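Side-chain contacts in peptidase, zinc-dependent (Methanocorpusculum labreanum, PDB 3LMC), which probably acts as a zinc-dependent metallopeptidase of the M54 family and carries a zinc ion and an iron ion at separate sites: residues 61-64 against 70-73; 66-71 against 76-81. All blocks are in the same frame, centred on the assembly; numbering follows the deposited sequence.

In the fold
Contacts 1 and 2 lie side by side, their centres about 6 Å apart, and both use the short helix 68-71. Contact 1 sets it against the end of helix 53-66, and contact 2 against the start of helix 78-88. Neither is fully buried, but contact 2 is further out, its centre about 21 Å from that of the chain against about 16 Å for contact 1. Phe71 is the buried residue common to both. Contact 1 joins aromatic and aliphatic packing beside a many-bonded arginine, whereas contact 2 combines proline and leucine packing with a tyrosine hydroxyl. That hydroxyl, on Tyr81, donates to Arg64 O and so ties the two contacts together.

Contact 1 of 2, residues 61-64 against 70-73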
loop_
_atom_site.group_PDB
_atom_site.type_symbol
_atom_site.label_atom_id
_atom_site.label_comp_id
_atom_site.label_asym_id
_atom_site.label_seq_id
_atom_site.Cartn_x
_atom_site.Cartn_y
_atom_site.Cartn_z
ATOM N N ASP A 61 -4.022 10.788 5.152
ATOM C CA ASP A 61 -4.962 10.871 6.264
ATOM C C ASP A 61 -5.844 12.120 6.107
ATOM O O ASP A 61 -7.066 12.054 6.211
ATOM C CB ASP A 61 -4.230 10.899 7.596
ATOM C CG ASP A 61 -5.142 11.294 8.745
ATOM O OD1 ASP A 61 -6.054 10.513 9.102
ATOM O OD2 ASP A 61 -4.958 12.400 9.277
HETATM N N MSE A 62 -5.227 13.263 5.850
HETATM C CA MSE A 62 -6.006 14.490 5.679
HETATM C C MSE A 62 -7.043 14.370 4.567
HETATM O O MSE A 62 -8.173 14.839 4.706
HETATM C CB MSE A 62 -5.089 15.666 5.389
HETATM C CG MSE A 62 -4.125 15.978 6.513
HETATM SE SE MSE A 62 -3.318 17.700 6.158
HETATM C CE MSE A 62 -4.885 18.544 5.304
ATOM N N PHE A 63 -6.653 13.745 3.460
ATOM C CA PHE A 63 -7.567 13.545 2.342
ATOM C C PHE A 63 -8.771 12.682 2.745
ATOM O O PHE A 63 -9.924 13.005 2.433
ATOM C CB PHE A 63 -6.834 12.895 1.157
ATOM C CG PHE A 63 -7.701 12.679 -0.028
ATOM C CD1 PHE A 63 -7.987 13.732 -0.893
ATOM C CD2 PHE A 63 -8.249 11.427 -0.282
ATOM C CE1 PHE A 63 -8.801 13.537 -2.006
ATOM C CE2 PHE A 63 -9.063 11.223 -1.396
ATOM C CZ PHE A 63 -9.338 12.281 -2.256
ATOM N N ARG A 64 -8.503 11.573 3.420
ATOM C CA ARG A 64 -9.587 10.721 3.886
ATOM C C ARG A 64 -10.564 11.512 4.766
ATOM O O ARG A 64 -11.775 11.470 4.552
ATOM C CB ARG A 64 -9.037 9.534 4.672
ATOM C CG ARG A 64 -10.113 8.618 5.269
ATOM C CD ARG A 64 -9.457 7.454 6.026
ATOM N NE ARG A 64 -8.519 7.989 6.999
ATOM C CZ ARG A 64 -7.402 7.387 7.385
ATOM N NH1 ARG A 64 -7.087 6.187 6.907
ATOM N NH2 ARG A 64 -6.606 7.988 8.260
ATOM N N ILE A 70 -16.423 9.846 -0.142
ATOM C CA ILE A 70 -15.699 8.699 -0.706
ATOM C C ILE A 70 -15.551 7.511 0.265
ATOM O O ILE A 70 -15.916 6.392 -0.079
ATOM C CB ILE A 70 -14.307 9.097 -1.252
ATOM C CG1 ILE A 70 -14.435 10.154 -2.344
ATOM C CG2 ILE A 70 -13.594 7.891 -1.830
ATOM C CD1 ILE A 70 -13.113 10.475 -3.005
ATOM N N PHE A 71 -15.036 7.749 1.474
ATOM C CA PHE A 71 -14.619 6.632 2.339
ATOM C C PHE A 71 -15.580 6.199 3.457
ATOM O O PHE A 71 -15.452 5.088 3.983
ATOM C CB PHE A 71 -13.244 6.918 2.948
ATOM C CG PHE A 71 -12.175 7.180 1.926
ATOM C CD1 PHE A 71 -11.561 6.127 1.259
ATOM C CD2 PHE A 71 -11.790 8.480 1.620
ATOM C CE1 PHE A 71 -10.581 6.374 0.304
ATOM C CE2 PHE A 71 -10.802 8.730 0.674
ATOM C CZ PHE A 71 -10.202 7.683 0.019
ATOM N N LYS A 72 -16.519 7.064 3.834
ATOM C CA LYS A 72 -17.404 6.767 4.965
ATOM C C LYS A 72 -18.528 5.815 4.557
ATOM O O LYS A 72 -19.261 6.102 3.619
ATOM C CB LYS A 72 -17.980 8.066 5.534
ATOM C CG LYS A 72 -19.005 7.873 6.636
ATOM C CD LYS A 72 -19.556 9.207 7.130
ATOM C CE LYS A 72 -20.790 9.635 6.339
ATOM N NZ LYS A 72 -21.900 8.613 6.339
ATOM N N PRO A 73 -18.658 4.668 5.249
ATOM C CA PRO A 73 -19.789 3.769 4.989
ATOM C C PRO A 73 -21.097 4.537 5.144
ATOM O O PRO A 73 -21.154 5.464 5.950
ATOM C CB PRO A 73 -19.674 2.725 6.105
ATOM C CG PRO A 73 -18.241 2.723 6.468
ATOM C CD PRO A 73 -17.780 4.153 6.313
#
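Ile70 opens the contact with the end of its longer branch, CD1 lying 4.3 Å from Phe63 CZ, while its other branch turns to its own neighbour: Ile70 CG2 sits over the centre of the Phe71 ring, 3.7 Å above its plane. Phe63 comes to an edge of that ring instead: its CE2 approaches Phe71 CE2 to 3.7 Å, near the plane of the Phe71 ring, and the two side chains run at about a right angle to each other. Phe63 reaches this edge because its CG lies anti to the backbone N (chi1 -179°), which carries the ring across from the helix.

Phe71 also meets the base of Arg64, whose CA and CG lie 3.9 and 4.0 Å from Phe71 CD2. Only the aliphatic start of the arginine packs here; the chain bends at chi3 (54°) and takes the guanidinium away from the ring to a cluster of oxygen acceptors, its plane 78° from that of the ring. There Arg64 NH2 forms a salt bridge of 2.7 Å with Asp61 OD1, slightly tilted from the guanidinium plane and not quite straight, using the anti lone pair of that oxygen. Asn85 OD1 and the carbonyl oxygens of Glu89, Leu115 and Gly116 complete a set of five bonds, which should hold the buried group against rotation. Phe71 packs further on Ile34 and Ile91 and meets the His4 ring edge-to-face, residues of strands 31-34, 90-94 and 3-7 of the five-stranded mixed sheet.

At Lys72 the chain leaves helical geometry, and NZ runs forward to donate to Pro73 O and Met76 O. The contact therefore joins successive helices, 53-66 and 68-71, over a sheet, consistent with the alpha/beta layering expected of this M54 peptidase, away from its metal sites.

Contact 2 of 2, residues 66-71 against 76-81; sequences RMPQIF and MDLEFY
The hydroxyl end of the Tyr81 ring reaches in between Pro68 and Phe71, on its CE1 and CE2 sides, with the oxygen at the edge of the Phe71 ring, near its plane. Around the tyrosine ring, Pro68 CA, Phe71 C and Met67 O all approach obliquely, and the selenium of Met76, a selenomethionine, lies in plane at the edge. The nearest of the tyrosine contacts is made by the oxygen itself: Tyr81 OH comes within 3.3 Å of Phe71 CB, with Met67 O at 3.6 Å.

The hydroxyl has its polar partner on helix 53-66, where it donates to Arg64 O. Met67 O meanwhile accepts from both Ile70 N and Phe71 N, the first turn of helix 68-71. Tyr81 reaches across because its CG stands anti to the backbone N (chi1 176°), sending the ring from the first turn of its own helix past the proline.

The Pro68 and Tyr81 side chains cross at about a right angle; Pro68 CA lies 3.7 Å and CG 3.9 Å from Tyr81 CE1. The same CG touches Leu78 CD1 at 3.8 Å, so the proline ring fills the corner between leucine and tyrosine, one turn apart on their helix. Replacing Tyr81 by an alanine would probably leave Arg64 O without its hydroxyl donor and open a gap beside Pro68 and Phe71 CB.

Ahead of the leucine, Asp77 is the N-cap: its OD2 takes the N-H of Phe80 at 2.8 Å, from above the carboxylate plane. Helix 78-88 thus starts with its first turn held. Helix 68-71 sits between the end of helix 53-66 and the beginning of helix 78-88, with Ile70 and Phe71 resting on Ile34 of strand 31-34.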
loop_
_atom_site.group_PDB
_atom_site.type_symbol
_atom_site.label_atom_id
_atom_site.label_comp_id
_atom_site.label_asym_id
_atom_site.label_seq_id
_atom_site.Cartn_x
_atom_site.Cartn_y
_atom_site.Cartn_z
ATOM N N ARG A 66 -11.189 14.593 4.934
ATOM C CA ARG A 66 -11.854 15.624 4.141
ATOM C C ARG A 66 -12.852 15.006 3.147
ATOM O O ARG A 66 -13.683 15.717 2.581
ATOM C CB ARG A 66 -10.790 16.474 3.418
ATOM C CG ARG A 66 -11.307 17.557 2.484
ATOM C CD ARG A 66 -10.160 18.377 1.879
ATOM N NE ARG A 66 -9.435 17.651 0.832
ATOM C CZ ARG A 66 -9.600 17.853 -0.473
ATOM N NH1 ARG A 66 -10.461 18.776 -0.914
ATOM N NH2 ARG A 66 -8.893 17.142 -1.346
HETATM N N MSE A 67 -12.799 13.686 2.958
HETATM C CA MSE A 67 -13.601 13.034 1.908
HETATM C C MSE A 67 -14.571 11.940 2.379
HETATM O O MSE A 67 -14.456 10.794 1.957
HETATM C CB MSE A 67 -12.688 12.465 0.810
HETATM C CG MSE A 67 -11.903 13.512 0.015
HETATM SE SE MSE A 67 -13.069 14.787 -0.963
HETATM C CE MSE A 67 -13.603 13.679 -2.445
ATOM N N PRO A 68 -15.542 12.297 3.238
ATOM C CA PRO A 68 -16.550 11.331 3.690
ATOM C C PRO A 68 -17.319 10.731 2.526
ATOM O O PRO A 68 -17.635 9.533 2.521
ATOM C CB PRO A 68 -17.513 12.187 4.524
ATOM C CG PRO A 68 -16.736 13.372 4.929
ATOM C CD PRO A 68 -15.721 13.623 3.862
ATOM N N GLN A 69 -17.644 11.570 1.549
ATOM C CA GLN A 69 -18.441 11.122 0.417
ATOM C C GLN A 69 -17.736 9.979 -0.336
ATOM O O GLN A 69 -18.381 9.210 -1.057
ATOM C CB GLN A 69 -18.819 12.293 -0.510
ATOM C CG GLN A 69 -17.654 13.020 -1.177
ATOM C CD GLN A 69 -17.152 14.229 -0.385
ATOM O OE1 GLN A 69 -17.114 14.211 0.844
ATOM N NE2 GLN A 69 -16.748 15.281 -1.098
ATOM N N ILE A 70 -16.423 9.846 -0.142
ATOM C CA ILE A 70 -15.699 8.699 -0.706
ATOM C C ILE A 70 -15.551 7.511 0.265
ATOM O O ILE A 70 -15.916 6.392 -0.079
ATOM C CB ILE A 70 -14.307 9.097 -1.252
ATOM C CG1 ILE A 70 -14.435 10.154 -2.344
ATOM C CG2 ILE A 70 -13.594 7.891 -1.830
ATOM C CD1 ILE A 70 -13.113 10.475 -3.005
ATOM N N PHE A 71 -15.036 7.749 1.474
ATOM C CA PHE A 71 -14.619 6.632 2.339
ATOM C C PHE A 71 -15.580 6.199 3.457
ATOM O O PHE A 71 -15.452 5.088 3.983
ATOM C CB PHE A 71 -13.244 6.918 2.948
ATOM C CG PHE A 71 -12.175 7.180 1.926
ATOM C CD1 PHE A 71 -11.561 6.127 1.259
ATOM C CD2 PHE A 71 -11.790 8.480 1.620
ATOM C CE1 PHE A 71 -10.581 6.374 0.304
ATOM C CE2 PHE A 71 -10.802 8.730 0.674
ATOM C CZ PHE A 71 -10.202 7.683 0.019
HETATM N N MSE A 76 -22.511 4.900 8.698
HETATM C CA MSE A 76 -21.624 5.510 9.691
HETATM C C MSE A 76 -21.865 7.011 9.882
HETATM O O MSE A 76 -21.764 7.807 8.943
HETATM C CB MSE A 76 -20.146 5.244 9.368
HETATM C CG MSE A 76 -19.202 5.816 10.416
HETATM SE SE MSE A 76 -17.303 5.691 9.949
HETATM C CE MSE A 76 -17.078 3.765 10.156
ATOM N N ASP A 77 -22.182 7.391 11.112
ATOM C CA ASP A 77 -22.434 8.784 11.443
ATOM C C ASP A 77 -21.241 9.659 11.046
ATOM O O ASP A 77 -20.090 9.239 11.186
ATOM C CB ASP A 77 -22.715 8.915 12.941
ATOM C CG ASP A 77 -22.605 10.340 13.425
ATOM O OD1 ASP A 77 -23.445 11.179 13.019
ATOM O OD2 ASP A 77 -21.670 10.617 14.205
ATOM N N LEU A 78 -21.520 10.869 10.556
ATOM C CA LEU A 78 -20.481 11.768 10.038
ATOM C C LEU A 78 -19.509 12.259 11.108
ATOM O O LEU A 78 -18.307 12.395 10.855
ATOM C CB LEU A 78 -21.106 12.968 9.321
ATOM C CG LEU A 78 -20.130 14.018 8.794
ATOM C CD1 LEU A 78 -19.090 13.350 7.885
ATOM C CD2 LEU A 78 -20.888 15.116 8.045
ATOM N N GLU A 79 -20.032 12.528 12.299
ATOM C CA GLU A 79 -19.199 12.981 13.402
ATOM C C GLU A 79 -18.306 11.844 13.895
ATOM O O GLU A 79 -17.148 12.071 14.247
ATOM C CB GLU A 79 -20.062 13.523 14.548
ATOM C CG GLU A 79 -19.370 14.582 15.403
ATOM C CD GLU A 79 -20.292 15.178 16.464
ATOM O OE1 GLU A 79 -21.202 14.461 16.943
ATOM O OE2 GLU A 79 -20.104 16.364 16.818
ATOM N N PHE A 80 -18.846 10.626 13.917
ATOM C CA PHE A 80 -18.059 9.446 14.267
ATOM C C PHE A 80 -16.908 9.283 13.255
ATOM O O PHE A 80 -15.785 8.960 13.629
ATOM C CB PHE A 80 -18.955 8.203 14.281
ATOM C CG PHE A 80 -18.239 6.920 14.647
ATOM C CD1 PHE A 80 -18.357 6.384 15.921
ATOM C CD2 PHE A 80 -17.472 6.237 13.713
ATOM C CE1 PHE A 80 -17.706 5.204 16.258
ATOM C CE2 PHE A 80 -16.818 5.050 14.045
ATOM C CZ PHE A 80 -16.930 4.535 15.307
ATOM N N TYR A 81 -17.192 9.519 11.978
ATOM C CA TYR A 81 -16.192 9.382 10.916
ATOM C C TYR A 81 -15.081 10.415 11.070
ATOM O O TYR A 81 -13.889 10.107 10.899
ATOM C CB TYR A 81 -16.862 9.516 9.549
ATOM C CG TYR A 81 -15.922 9.482 8.360
ATOM C CD1 TYR A 81 -15.436 10.658 7.801
ATOM C CD2 TYR A 81 -15.545 8.276 7.776
ATOM C CE1 TYR A 81 -14.585 10.639 6.701
ATOM C CE2 TYR A 81 -14.695 8.249 6.672
ATOM C CZ TYR A 81 -14.218 9.430 6.143
ATOM O OH TYR A 81 -13.375 9.409 5.049
#